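Local coordinates for protein adenylyltransferase MntA (Shewanella oneidensis MR-1, PDB 6M6U) that neutralises its cognate toxin HepT mainly by successively transferring three AMP units from ATP onto a tyrosine of the toxin, using magnesium, at residues Gln97-Asp100 with Glu101-Ala104; Trp56-Ala59 with Gln60-Ala63. The protein carries 2 engineered substitutions. All coordinates share one frame; numbering follows the deposited sequence.

Contact 1: residues Gln97-Asp100 with Glu101-Ala104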
loop_
_atom_site.group_PDB
_atom_site.type_symbol
_atom_site.label_atom_id
_atom_site.label_comp_id
_atom_site.label_asym_id
_atom_site.label_seq_id
_atom_site.Cartn_x
_atom_site.Cartn_y
_atom_site.Cartn_z
ATOM N N GLN E 97 31.206 -13.291 -22.684
ATOM C CA GLN E 97 31.110 -12.031 -23.407
ATOM C C GLN E 97 30.253 -12.181 -24.657
ATOM O O GLN E 97 29.533 -11.250 -25.032
ATOM C CB GLN E 97 32.509 -11.519 -23.761
ATOM C CG GLN E 97 32.523 -10.152 -24.438
ATOM C CD GLN E 97 32.016 -9.041 -23.530
ATOM O OE1 GLN E 97 32.273 -9.041 -22.323
ATOM N NE2 GLN E 97 31.290 -8.088 -24.109
ATOM N N GLN E 98 30.284 -13.353 -25.296
ATOM C CA GLN E 98 29.539 -13.521 -26.541
ATOM C C GLN E 98 28.036 -13.571 -26.288
ATOM O O GLN E 98 27.255 -13.009 -27.066
ATOM C CB GLN E 98 30.008 -14.775 -27.279
ATOM C CG GLN E 98 29.717 -14.748 -28.777
ATOM C CD GLN E 98 30.536 -13.694 -29.522
ATOM O OE1 GLN E 98 29.980 -12.763 -30.119
ATOM N NE2 GLN E 98 31.864 -13.849 -29.494
ATOM N N ASP E 99 27.605 -14.237 -25.210
ATOM C CA ASP E 99 26.184 -14.220 -24.876
ATOM C C ASP E 99 25.720 -12.815 -24.517
ATOM O O ASP E 99 24.583 -12.441 -24.819
ATOM C CB ASP E 99 25.885 -15.190 -23.734
ATOM C CG ASP E 99 25.823 -16.636 -24.196
ATOM O OD1 ASP E 99 25.788 -16.870 -25.421
ATOM O OD2 ASP E 99 25.784 -17.543 -23.337
ATOM N N ASP E 100 26.584 -12.020 -23.888
ATOM C CA ASP E 100 26.219 -10.641 -23.583
ATOM C C ASP E 100 26.036 -9.831 -24.858
ATOM O O ASP E 100 25.142 -8.981 -24.941
ATOM C CB ASP E 100 27.280 -10.002 -22.685
ATOM C CG ASP E 100 27.231 -8.482 -22.711
ATOM O OD1 ASP E 100 26.392 -7.892 -22.000
ATOM O OD2 ASP E 100 28.037 -7.873 -23.450
ATOM N N GLU E 101 26.867 -10.084 -25.865
ATOM C CA GLU E 101 26.799 -9.301 -27.093
ATOM C C GLU E 101 25.636 -9.740 -27.975
ATOM O O GLU E 101 24.981 -8.894 -28.599
ATOM C CB GLU E 101 28.134 -9.394 -27.831
ATOM C CG GLU E 101 29.274 -8.772 -27.027
ATOM C CD GLU E 101 30.655 -9.101 -27.570
ATOM O OE1 GLU E 101 31.629 -8.462 -27.116
ATOM O OE2 GLU E 101 30.772 -9.989 -28.443
ATOM N N LEU E 102 25.360 -11.047 -28.032
ATOM C CA LEU E 102 24.160 -11.523 -28.718
ATOM C C LEU E 102 22.919 -10.847 -28.157
ATOM O O LEU E 102 22.101 -10.297 -28.904
ATOM C CB LEU E 102 24.035 -13.042 -28.589
ATOM C CG LEU E 102 25.092 -13.915 -29.267
ATOM C CD1 LEU E 102 24.916 -15.372 -28.856
ATOM C CD2 LEU E 102 25.017 -13.777 -30.769
ATOM N N PHE E 103 22.779 -10.863 -26.828
ATOM C CA PHE E 103 21.613 -10.268 -26.186
ATOM C C PHE E 103 21.536 -8.768 -26.447
ATOM O O PHE E 103 20.458 -8.237 -26.746
ATOM C CB PHE E 103 21.655 -10.556 -24.686
ATOM C CG PHE E 103 20.623 -9.814 -23.897
ATOM C CD1 PHE E 103 19.278 -10.104 -24.050
ATOM C CD2 PHE E 103 20.999 -8.833 -22.993
ATOM C CE1 PHE E 103 18.322 -9.430 -23.322
ATOM C CE2 PHE E 103 20.044 -8.151 -22.252
ATOM C CZ PHE E 103 18.705 -8.451 -22.418
ATOM N N ALA E 104 22.670 -8.072 -26.354
ATOM C CA ALA E 104 22.673 -6.626 -26.552
ATOM C C ALA E 104 22.275 -6.262 -27.981
ATOM O O ALA E 104 21.439 -5.375 -28.198
ATOM C CB ALA E 104 24.048 -6.057 -26.204
#
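Gln97 and Glu101, one turn apart at the start of helix 97-125, are joined twice. Between the side chains, Gln97 NE2 donates to Glu101 OE1 at 3.0 Å with an N-H...O angle of 154°; the oxygen lies in the plane of the amide, whereas the amide nitrogen comes from above the carboxylate plane, the two groups being turned 67° apart. The bend of Gln97 at chi2 (65°) swings its amide along the helix, and the extended Glu101 chain reaches back to meet it. Between the backbones, Glu101 N donates to Gln97 O at 3.0 Å, and the i to i+4 series continues through Ala104 N to Asp100 O.

Leu102 CD1 passes 3.8 Å from the carboxylate oxygen Asp99 OD1, a contact between a methyl and a polar atom. Phe103 instead packs on Leu22, Tyr24, Cys83 and Val87, as suits an aromatic on the inward side.

Two of the acids, Asp100 and Glu101, have partners outside. Asp100 OD1 is hydrogen-bonded to Tyr24 OH of its own chain and forms a salt bridge with Arg59 of the toxin chain, and Glu101 OE2 accepts from Asn2 of that chain. Glu101 thus shares its carboxylate between its own helix and the toxin, and acids in this first turn would probably also be stabilised by the helix dipole.

Contact 2: residues Trp56-Ala59 with Gln60-Ala63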
loop_
_atom_site.group_PDB
_atom_site.type_symbol
_atom_site.label_atom_id
_atom_site.label_comp_id
_atom_site.label_asym_id
_atom_site.label_seq_id
_atom_site.Cartn_x
_atom_site.Cartn_y
_atom_site.Cartn_z
ATOM N N TRP E 56 9.827 -15.431 -8.521
ATOM C CA TRP E 56 9.521 -14.584 -7.372
ATOM C C TRP E 56 10.047 -15.196 -6.082
ATOM O O TRP E 56 10.564 -14.481 -5.217
ATOM C CB TRP E 56 8.015 -14.351 -7.265
ATOM C CG TRP E 56 7.631 -13.420 -6.137
ATOM C CD1 TRP E 56 7.655 -12.052 -6.159
ATOM C CD2 TRP E 56 7.171 -13.792 -4.827
ATOM N NE1 TRP E 56 7.239 -11.553 -4.949
ATOM C CE2 TRP E 56 6.933 -12.598 -4.115
ATOM C CE3 TRP E 56 6.930 -15.015 -4.193
ATOM C CZ2 TRP E 56 6.469 -12.592 -2.798
ATOM C CZ3 TRP E 56 6.470 -15.007 -2.879
ATOM C CH2 TRP E 56 6.244 -13.803 -2.200
ATOM N N GLU E 57 9.921 -16.519 -5.937
ATOM C CA GLU E 57 10.461 -17.197 -4.762
ATOM C C GLU E 57 11.973 -17.051 -4.699
ATOM O O GLU E 57 12.538 -16.786 -3.630
ATOM C CB GLU E 57 10.063 -18.675 -4.774
ATOM C CG GLU E 57 8.559 -18.949 -4.678
ATOM C CD GLU E 57 8.029 -18.911 -3.246
ATOM O OE1 GLU E 57 6.798 -18.770 -3.069
ATOM O OE2 GLU E 57 8.838 -19.029 -2.297
ATOM N N LEU E 58 12.651 -17.213 -5.837
ATOM C CA LEU E 58 14.101 -17.057 -5.845
ATOM C C LEU E 58 14.497 -15.642 -5.442
ATOM O O LEU E 58 15.459 -15.450 -4.691
ATOM C CB LEU E 58 14.656 -17.413 -7.222
ATOM C CG LEU E 58 16.168 -17.265 -7.395
ATOM C CD1 LEU E 58 16.895 -17.995 -6.281
ATOM C CD2 LEU E 58 16.589 -17.805 -8.747
ATOM N N ALA E 59 13.752 -14.640 -5.919
ATOM C CA ALA E 59 14.033 -13.259 -5.544
ATOM C C ALA E 59 13.969 -13.080 -4.031
ATOM O O ALA E 59 14.864 -12.473 -3.427
ATOM C CB ALA E 59 13.052 -12.316 -6.241
ATOM N N GLN E 60 12.918 -13.613 -3.396
ATOM C CA GLN E 60 12.806 -13.484 -1.946
ATOM C C GLN E 60 13.904 -14.261 -1.234
ATOM O O GLN E 60 14.343 -13.856 -0.152
ATOM C CB GLN E 60 11.428 -13.940 -1.458
ATOM C CG GLN E 60 10.250 -13.383 -2.248
ATOM C CD GLN E 60 10.433 -11.933 -2.671
ATOM O OE1 GLN E 60 10.827 -11.085 -1.874
ATOM N NE2 GLN E 60 10.144 -11.645 -3.941
ATOM N N LYS E 61 14.379 -15.364 -1.825
ATOM C CA LYS E 61 15.514 -16.056 -1.220
ATOM C C LYS E 61 16.783 -15.217 -1.321
ATOM O O LYS E 61 17.567 -15.151 -0.366
ATOM C CB LYS E 61 15.722 -17.429 -1.857
ATOM C CG LYS E 61 16.641 -18.317 -1.021
ATOM C CD LYS E 61 17.025 -19.614 -1.723
ATOM C CE LYS E 61 15.883 -20.176 -2.548
ATOM N NZ LYS E 61 14.851 -20.824 -1.691
ATOM N N LEU E 62 17.002 -14.557 -2.463
ATOM C CA LEU E 62 18.089 -13.587 -2.538
ATOM C C LEU E 62 17.857 -12.437 -1.570
ATOM O O LEU E 62 18.787 -11.986 -0.890
ATOM C CB LEU E 62 18.230 -13.048 -3.961
ATOM C CG LEU E 62 19.263 -13.729 -4.854
ATOM C CD1 LEU E 62 18.798 -15.126 -5.211
ATOM C CD2 LEU E 62 19.527 -12.902 -6.100
ATOM N N ALA E 63 16.617 -11.950 -1.498
ATOM C CA ALA E 63 16.295 -10.850 -0.597
ATOM C C ALA E 63 16.679 -11.184 0.841
ATOM O O ALA E 63 17.243 -10.344 1.552
ATOM C CB ALA E 63 14.806 -10.514 -0.699
#
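The indole of Trp56 carries the side chain of Gln60 over one face, while Glu57 OE1 lies at its edge, in the ring plane. Gln60 CG sits 3.8 Å from the centroid of the six-membered ring and only 7° off its normal, a CH-pi contact, and Gln60 NE2 hovers 3.1 Å from the plane of the ring, displaced from the middle toward its border. The amide is tilted 36° to the indole. With CG beside its own backbone N (chi1 -47°) and a further bend at chi2, Gln60 folds back so that NE2 donates to Trp56 O at 3.1 Å in a bent bond. Trp56 O also accepts from Gln60 N, at 3.1 Å, the two donors coming from opposite faces of its plane. A long, flexible amide suits this place because its methylene covers the ring while its N-H adds a second donor to a carbonyl already bonded in the helix.

On another side of the helix, Leu58 CD1 and Leu62 CD1, one turn apart, touch at 3.6 Å.

Trp56 packs on Ile111 of the toxin chain, and Glu57 OE1 is hydrogen-bonded to His114 of that chain. Helix 52-66 links parallel strands 40-46 and 70-74 in a beta-alpha-beta unit: Leu58 and Leu62 pack on Leu13 of helix 6-16, small Ala59 and Ala63 against Leu72 and Val70 of strand 70-74.

Overall arrangement
Contacts 1 and 2 lie on opposite sides of the chain's centre, their own centres 26 Å apart, and they share no secondary-structure element. Contact 2 is largely buried, in the helix that crosses between two sheet strands; leucines and alanines face the fold, and its side-chain amide folds back to a carbonyl of its own helix. Contact 1 is only partly buried at the start of the long C-terminal helix, where amide and carboxylate groups predominate and Phe103 supplies the inward apolar face. Both also meet the toxin, in keeping with the importance of these two helices for binding it. Contact 2 lies nearer the magnesium site, with the Ala59 side chain about 6 Å from that of Asp71, whereas contact 1 is remote from it.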